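Local structure of nicotinate phosphoribosyltransferase (Vibrio cholerae, 4HL7) at residues 245-256 with 279-288. The protein probably catalyses the ATP-driven synthesis of nicotinate ribonucleotide from nicotinate and phosphoribosyl diphosphate, a step of NAD biosynthesis. Sequence-based numbering, arbitrary orientation.
Sequences RDSQQVALERWL and DFNRHLANAY
A helix-helix contact with a knob-into-hole core, polar at one end, joins 245-256 to 279-288: Leu-284 is the knob, and Gln-249, Leu-252, Glu-253 and Leu-256 form its hole. Its forked end suits the hole, CD1 facing Leu-252 CB at 4.1 Å while CD2 turns to Leu-256 CD1 at 3.7 Å. Ala-287 CB meets the same Leu-256 CD1, its small methyl fitting beside the leucine branch. At the polar end Asp-279, a buried carboxylate, divides its oxygens. OD2 takes a nearly straight bond from Gln-248 NE2 (2.9 Å, 176°), on the anti side, 25° out of the carboxylate plane, with the amide turned almost perpendicular to the carboxylate. A water bound to OD2 (2.6 Å) also accepts from Gln-249 N and donates to Arg-245 O, linking the acid to the opposing backbone. Arg-245 NH1 forms a salt bridge to OD1, its hydrogen bond weak at 3.3 Å, backed by a second water held between OD1 and NH2. These donors probably favour the ionised acid. At the far end the Tyr-288 hydroxyl donates to Leu-252 O (2.8 Å), toward a lone pair within the carbonyl plane, while Leu-252 CD2 touches CZ and Leu-256 CD2 touches CE2. Asn-281 N-caps helix 282-287, its OD1 accepting from Leu-284 N. Helix 247-258 precedes strand 265-267, and helices 273-279 and 282-287 follow it, consistent with the helical layer of this family's TIM-barrel-like domain.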
ATOM      1  N   ARG A 245     -15.444 -13.203 -13.498  1.00 12.97           N
ATOM      2  CA  ARG A 245     -16.199 -12.032 -13.915  1.00 13.60           C
ATOM      3  C   ARG A 245     -16.935 -11.330 -12.745  1.00 13.10           C
ATOM      4  O   ARG A 245     -17.256 -10.126 -12.864  1.00 14.59           O
ATOM      5  CB  ARG A 245     -17.214 -12.457 -15.031  1.00 15.66           C
ATOM      6  CG  ARG A 245     -18.121 -11.334 -15.485  1.00 17.55           C
ATOM      7  CD  ARG A 245     -17.367 -10.228 -16.187  1.00 18.62           C
ATOM      8  NE  ARG A 245     -18.313  -9.161 -16.580  1.00 19.87           N
ATOM      9  CZ  ARG A 245     -18.823  -8.238 -15.759  1.00 23.18           C
ATOM     10  NH1 ARG A 245     -18.496  -8.157 -14.480  1.00 18.81           N
ATOM     11  NH2 ARG A 245     -19.689  -7.343 -16.254  1.00 25.64           N
ATOM     12  N   ASP A 246     -17.261 -12.073 -11.675  1.00 12.95           N
ATOM     13  CA  ASP A 246     -17.942 -11.518 -10.517  1.00 14.04           C
ATOM     14  C   ASP A 246     -16.984 -11.029  -9.460  1.00 15.15           C
ATOM     15  O   ASP A 246     -17.407 -10.458  -8.451  1.00 15.88           O
ATOM     16  CB  ASP A 246     -18.839 -12.624  -9.870  1.00 14.02           C
ATOM     17  CG  ASP A 246     -19.925 -13.080 -10.785  1.00 16.43           C
ATOM     18  OD1 ASP A 246     -20.505 -12.205 -11.479  1.00 17.44           O
ATOM     19  OD2 ASP A 246     -20.167 -14.307 -10.837  1.00 17.07           O
ATOM     20  N   SER A 247     -15.684 -11.274  -9.656  1.00 13.84           N
ATOM     21  CA  SER A 247     -14.687 -11.092  -8.597  1.00 13.76           C
ATOM     22  C   SER A 247     -14.644  -9.666  -7.991  1.00 13.91           C
ATOM     23  O   SER A 247     -14.649  -9.497  -6.770  1.00 13.41           O
ATOM     24  CB  SER A 247     -13.311 -11.481  -9.123  1.00 13.69           C
ATOM     25  OG  SER A 247     -12.904 -10.651 -10.198  1.00 14.82           O
ATOM     26  N   GLN A 248     -14.638  -8.641  -8.856  1.00 15.40           N
ATOM     27  CA  GLN A 248     -14.483  -7.318  -8.397  1.00 15.45           C
ATOM     28  C   GLN A 248     -15.799  -6.843  -7.715  1.00 16.41           C
ATOM     29  O   GLN A 248     -15.797  -6.226  -6.642  1.00 15.35           O
ATOM     30  CB  GLN A 248     -14.117  -6.420  -9.561  1.00 16.61           C
ATOM     31  CG  GLN A 248     -14.031  -4.958  -9.156  1.00 18.67           C
ATOM     32  CD  GLN A 248     -13.417  -4.125 -10.259  1.00 19.10           C
ATOM     33  OE1 GLN A 248     -12.354  -3.523 -10.070  1.00 20.51           O
ATOM     34  NE2 GLN A 248     -14.049  -4.117 -11.408  1.00 18.05           N
ATOM     35  N   GLN A 249     -16.927  -7.187  -8.313  1.00 13.65           N
ATOM     36  CA  GLN A 249     -18.189  -6.832  -7.712  1.00 15.32           C
ATOM     37  C   GLN A 249     -18.434  -7.473  -6.367  1.00 15.31           C
ATOM     38  O   GLN A 249     -18.860  -6.776  -5.423  1.00 14.31           O
ATOM     39  CB  GLN A 249     -19.367  -7.126  -8.656  1.00 16.76           C
ATOM     40  CG  GLN A 249     -20.513  -6.226  -8.200  1.00 23.20           C
ATOM     41  CD  GLN A 249     -21.593  -6.134  -9.206  1.00 29.83           C
ATOM     42  OE1 GLN A 249     -21.782  -5.112  -9.849  1.00 28.61           O
ATOM     43  NE2 GLN A 249     -22.303  -7.209  -9.358  1.00 27.18           N
ATOM     44  N   VAL A 250     -18.150  -8.761  -6.257  1.00 14.06           N
ATOM     45  CA  VAL A 250     -18.322  -9.455  -4.964  1.00 15.22           C
ATOM     46  C   VAL A 250     -17.375  -8.871  -3.913  1.00 13.49           C
ATOM     47  O   VAL A 250     -17.752  -8.676  -2.749  1.00 14.92           O
ATOM     48  CB  VAL A 250     -18.137 -10.981  -5.086  1.00 17.56           C
ATOM     49  CG1 VAL A 250     -17.986 -11.597  -3.696  1.00 16.82           C
ATOM     50  CG2 VAL A 250     -19.301 -11.586  -5.932  1.00 16.78           C
ATOM     51  N   ALA A 251     -16.132  -8.564  -4.328  1.00 14.21           N
ATOM     52  CA  ALA A 251     -15.165  -8.008  -3.373  1.00 15.81           C
ATOM     53  C   ALA A 251     -15.683  -6.645  -2.887  1.00 14.63           C
ATOM     54  O   ALA A 251     -15.602  -6.317  -1.677  1.00 13.22           O
ATOM     55  CB  ALA A 251     -13.798  -7.856  -4.035  1.00 16.18           C
ATOM     56  N   LEU A 252     -16.238  -5.824  -3.821  1.00 13.31           N
ATOM     57  CA  LEU A 252     -16.854  -4.542  -3.340  1.00 14.12           C
ATOM     58  C   LEU A 252     -17.999  -4.762  -2.324  1.00 14.21           C
ATOM     59  O   LEU A 252     -18.053  -4.087  -1.282  1.00 15.40           O
ATOM     60  CB  LEU A 252     -17.354  -3.651  -4.511  1.00 13.49           C
ATOM     61  CG  LEU A 252     -16.276  -3.124  -5.513  1.00 14.10           C
ATOM     62  CD1 LEU A 252     -16.943  -2.689  -6.785  1.00 13.69           C
ATOM     63  CD2 LEU A 252     -15.575  -1.933  -4.816  1.00 12.85           C
ATOM     64  N   GLU A 253     -18.911  -5.676  -2.622  1.00 13.74           N
ATOM     65  CA  GLU A 253     -20.016  -5.949  -1.743  1.00 14.21           C
ATOM     66  C   GLU A 253     -19.557  -6.485  -0.398  1.00 14.44           C
ATOM     67  O   GLU A 253     -20.086  -6.109   0.644  1.00 14.69           O
ATOM     68  CB  GLU A 253     -20.968  -6.959  -2.451  1.00 15.39           C
ATOM     69  CG  GLU A 253     -21.593  -6.288  -3.678  1.00 17.52           C
ATOM     70  CD  GLU A 253     -22.424  -7.272  -4.466  1.00 27.56           C
ATOM     71  OE1 GLU A 253     -22.088  -8.449  -4.431  1.00 27.54           O
ATOM     72  OE2 GLU A 253     -23.387  -6.852  -5.111  1.00 24.14           O
ATOM     73  N   ARG A 254     -18.592  -7.392  -0.406  1.00 14.76           N
ATOM     74  CA  ARG A 254     -18.218  -8.085   0.821  1.00 16.20           C
ATOM     75  C   ARG A 254     -17.416  -7.180   1.751  1.00 16.26           C
ATOM     76  O   ARG A 254     -17.410  -7.397   2.944  1.00 16.43           O
ATOM     77  CB  ARG A 254     -17.412  -9.327   0.504  1.00 17.20           C
ATOM     78  CG  ARG A 254     -18.364 -10.410  -0.013  1.00 25.42           C
ATOM     79  CD  ARG A 254     -17.950 -11.802   0.387  1.00 27.11           C
ATOM     80  NE  ARG A 254     -19.131 -12.593   0.779  1.00 32.08           N
ATOM     81  CZ  ARG A 254     -19.071 -13.831   1.244  1.00 34.16           C
ATOM     82  NH1 ARG A 254     -17.891 -14.437   1.335  1.00 30.25           N
ATOM     83  NH2 ARG A 254     -20.194 -14.481   1.585  1.00 34.76           N
ATOM     84  N   TRP A 255     -16.739  -6.163   1.222  1.00 13.88           N
ATOM     85  CA  TRP A 255     -16.095  -5.198   2.130  1.00 14.95           C
ATOM     86  C   TRP A 255     -17.154  -4.543   3.023  1.00 15.31           C
ATOM     87  O   TRP A 255     -16.972  -4.350   4.212  1.00 15.50           O
ATOM     88  CB  TRP A 255     -15.333  -4.112   1.337  1.00 15.30           C
ATOM     89  CG  TRP A 255     -14.534  -3.201   2.236  1.00 15.67           C
ATOM     90  CD1 TRP A 255     -14.858  -1.927   2.725  1.00 18.47           C
ATOM     91  CD2 TRP A 255     -13.285  -3.552   2.895  1.00 17.80           C
ATOM     92  NE1 TRP A 255     -13.840  -1.470   3.595  1.00 20.76           N
ATOM     93  CE2 TRP A 255     -12.864  -2.395   3.675  1.00 19.43           C
ATOM     94  CE3 TRP A 255     -12.475  -4.675   2.876  1.00 19.67           C
ATOM     95  CZ2 TRP A 255     -11.684  -2.400   4.427  1.00 22.33           C
ATOM     96  CZ3 TRP A 255     -11.277  -4.644   3.614  1.00 20.60           C
ATOM     97  CH2 TRP A 255     -10.903  -3.529   4.351  1.00 22.05           C
ATOM     98  N   LEU A 256     -18.275  -4.161   2.409  1.00 15.90           N
ATOM     99  CA  LEU A 256     -19.388  -3.524   3.128  1.00 16.32           C
ATOM    100  C   LEU A 256     -20.051  -4.459   4.171  1.00 17.55           C
ATOM    101  O   LEU A 256     -20.489  -4.009   5.206  1.00 23.13           O
ATOM    102  CB  LEU A 256     -20.439  -3.064   2.132  1.00 15.53           C
ATOM    103  CG  LEU A 256     -19.895  -1.973   1.157  1.00 15.08           C
ATOM    104  CD1 LEU A 256     -21.013  -1.583   0.159  1.00 13.63           C
ATOM    105  CD2 LEU A 256     -19.219  -0.711   1.782  1.00 14.31           C
ATOM    106  N   ASP A 279     -18.890  -2.285 -12.722  1.00 16.42           N
ATOM    107  CA  ASP A 279     -19.268  -2.963 -11.467  1.00 17.52           C
ATOM    108  C   ASP A 279     -19.802  -2.017 -10.396  1.00 15.96           C
ATOM    109  O   ASP A 279     -20.553  -2.432  -9.504  1.00 17.19           O
ATOM    110  CB  ASP A 279     -18.040  -3.764 -10.896  1.00 17.69           C
ATOM    111  CG  ASP A 279     -17.754  -5.049 -11.696  1.00 20.11           C
ATOM    112  OD1 ASP A 279     -18.657  -5.603 -12.394  1.00 20.82           O
ATOM    113  OD2 ASP A 279     -16.613  -5.497 -11.652  1.00 21.46           O
ATOM    114  N   PHE A 280     -19.417  -0.759 -10.485  1.00 14.87           N
ATOM    115  CA  PHE A 280     -19.602   0.203  -9.370  1.00 15.94           C
ATOM    116  C   PHE A 280     -20.984   0.824  -9.521  1.00 14.47           C
ATOM    117  O   PHE A 280     -21.110   1.976  -9.949  1.00 17.22           O
ATOM    118  CB  PHE A 280     -18.479   1.244  -9.422  1.00 15.73           C
ATOM    119  CG  PHE A 280     -18.236   2.011  -8.103  1.00 14.46           C
ATOM    120  CD1 PHE A 280     -18.120   1.356  -6.868  1.00 15.39           C
ATOM    121  CD2 PHE A 280     -18.061   3.395  -8.143  1.00 14.92           C
ATOM    122  CE1 PHE A 280     -17.892   2.083  -5.703  1.00 16.21           C
ATOM    123  CE2 PHE A 280     -17.853   4.132  -6.982  1.00 15.61           C
ATOM    124  CZ  PHE A 280     -17.723   3.463  -5.751  1.00 17.63           C
ATOM    125  N   ASN A 281     -22.040   0.016  -9.225  1.00 15.15           N
ATOM    126  CA  ASN A 281     -23.396   0.467  -9.452  1.00 15.73           C
ATOM    127  C   ASN A 281     -23.865   1.516  -8.407  1.00 15.68           C
ATOM    128  O   ASN A 281     -23.135   1.945  -7.508  1.00 14.39           O
ATOM    129  CB  ASN A 281     -24.340  -0.733  -9.495  1.00 14.40           C
ATOM    130  CG  ASN A 281     -24.308  -1.530  -8.229  1.00 15.19           C
ATOM    131  OD1 ASN A 281     -24.359  -0.982  -7.160  1.00 16.61           O
ATOM    132  ND2 ASN A 281     -24.246  -2.865  -8.363  1.00 17.27           N
ATOM    133  N   ARG A 282     -25.102   1.953  -8.554  1.00 16.45           N
ATOM    134  CA  ARG A 282     -25.545   3.096  -7.800  1.00 18.08           C
ATOM    135  C   ARG A 282     -25.513   2.774  -6.289  1.00 16.89           C
ATOM    136  O   ARG A 282     -25.081   3.617  -5.464  1.00 18.20           O
ATOM    137  CB  ARG A 282     -26.977   3.519  -8.270  1.00 18.35           C
ATOM    138  CG  ARG A 282     -27.404   4.855  -7.659  1.00 21.97           C
ATOM    139  CD  ARG A 282     -28.707   5.451  -8.241  1.00 24.05           C
ATOM    140  NE  ARG A 282     -29.796   4.775  -7.598  1.00 26.95           N
ATOM    141  CZ  ARG A 282     -30.247   5.136  -6.387  1.00 26.48           C
ATOM    142  NH1 ARG A 282     -31.227   4.438  -5.816  1.00 29.14           N
ATOM    143  NH2 ARG A 282     -29.670   6.181  -5.765  1.00 25.52           N
ATOM    144  N   HIS A 283     -25.885   1.540  -5.935  1.00 18.78           N
ATOM    145  CA  HIS A 283     -25.915   1.168  -4.510  1.00 20.96           C
ATOM    146  C   HIS A 283     -24.495   1.147  -3.937  1.00 19.11           C
ATOM    147  O   HIS A 283     -24.259   1.739  -2.877  1.00 16.72           O
ATOM    148  CB  HIS A 283     -26.734  -0.098  -4.287  1.00 24.95           C
ATOM    149  CG  HIS A 283     -28.239   0.046  -4.667  1.00 21.44           C
ATOM    150  ND1 HIS A 283     -28.946  -0.968  -5.219  1.00 24.95           N
ATOM    151  CD2 HIS A 283     -29.084   1.146  -4.665  1.00 25.64           C
ATOM    152  CE1 HIS A 283     -30.208  -0.575  -5.426  1.00 29.64           C
ATOM    153  NE2 HIS A 283     -30.295   0.735  -5.108  1.00 26.30           N
ATOM    154  N   LEU A 284     -23.517   0.656  -4.706  1.00 16.73           N
ATOM    155  CA  LEU A 284     -22.135   0.593  -4.249  1.00 16.62           C
ATOM    156  C   LEU A 284     -21.526   1.973  -4.229  1.00 14.47           C
ATOM    157  O   LEU A 284     -20.778   2.324  -3.320  1.00 15.64           O
ATOM    158  CB  LEU A 284     -21.304  -0.332  -5.142  1.00 16.22           C
ATOM    159  CG  LEU A 284     -21.644  -1.816  -4.880  1.00 16.75           C
ATOM    160  CD1 LEU A 284     -21.021  -2.696  -5.961  1.00 17.00           C
ATOM    161  CD2 LEU A 284     -21.286  -2.297  -3.477  1.00 17.74           C
ATOM    162  N   ALA A 285     -21.818   2.755  -5.251  1.00 14.04           N
ATOM    163  CA  ALA A 285     -21.238   4.162  -5.347  1.00 14.69           C
ATOM    164  C   ALA A 285     -21.742   5.076  -4.241  1.00 15.03           C
ATOM    165  O   ALA A 285     -21.020   5.987  -3.816  1.00 15.11           O
ATOM    166  CB  ALA A 285     -21.519   4.778  -6.721  1.00 15.27           C
ATOM    167  N   ASN A 286     -22.968   4.855  -3.767  1.00 15.27           N
ATOM    168  CA  ASN A 286     -23.477   5.601  -2.633  1.00 15.42           C
ATOM    169  C   ASN A 286     -22.921   5.098  -1.314  1.00 14.33           C
ATOM    170  O   ASN A 286     -22.569   5.874  -0.461  1.00 15.68           O
ATOM    171  CB  ASN A 286     -24.999   5.540  -2.603  1.00 17.48           C
ATOM    172  CG  ASN A 286     -25.625   6.661  -3.457  1.00 16.48           C
ATOM    173  OD1 ASN A 286     -25.314   7.812  -3.270  1.00 19.01           O
ATOM    174  ND2 ASN A 286     -26.490   6.300  -4.400  1.00 17.78           N
ATOM    175  N   ALA A 287     -22.754   3.799  -1.197  1.00 14.10           N
ATOM    176  CA  ALA A 287     -22.255   3.287   0.071  1.00 14.93           C
ATOM    177  C   ALA A 287     -20.755   3.590   0.261  1.00 14.39           C
ATOM    178  O   ALA A 287     -20.324   3.886   1.367  1.00 15.49           O
ATOM    179  CB  ALA A 287     -22.478   1.774   0.130  1.00 15.87           C
ATOM    180  N   TYR A 288     -19.969   3.507  -0.813  1.00 13.63           N
ATOM    181  CA  TYR A 288     -18.532   3.780  -0.696  1.00 13.80           C
ATOM    182  C   TYR A 288     -18.246   5.277  -0.456  1.00 15.46           C
ATOM    183  O   TYR A 288     -18.912   6.133  -0.998  1.00 15.00           O
ATOM    184  CB  TYR A 288     -17.803   3.277  -1.957  1.00 12.94           C
ATOM    185  CG  TYR A 288     -17.370   1.853  -1.786  1.00 12.55           C
ATOM    186  CD1 TYR A 288     -16.041   1.553  -1.510  1.00 15.33           C
ATOM    187  CD2 TYR A 288     -18.303   0.812  -1.908  1.00 13.35           C
ATOM    188  CE1 TYR A 288     -15.629   0.236  -1.329  1.00 16.94           C
ATOM    189  CE2 TYR A 288     -17.908  -0.524  -1.695  1.00 13.59           C
ATOM    190  CZ  TYR A 288     -16.577  -0.775  -1.371  1.00 16.57           C
ATOM    191  OH  TYR A 288     -16.157  -2.070  -1.149  1.00 15.44           O
TER
HETATM  192  O   HOH W   1     -16.557  -8.086 -11.092  1.00 13.32           O
HETATM  193  O   HOH W   2     -20.673  -5.518 -14.203  1.00 33.65           O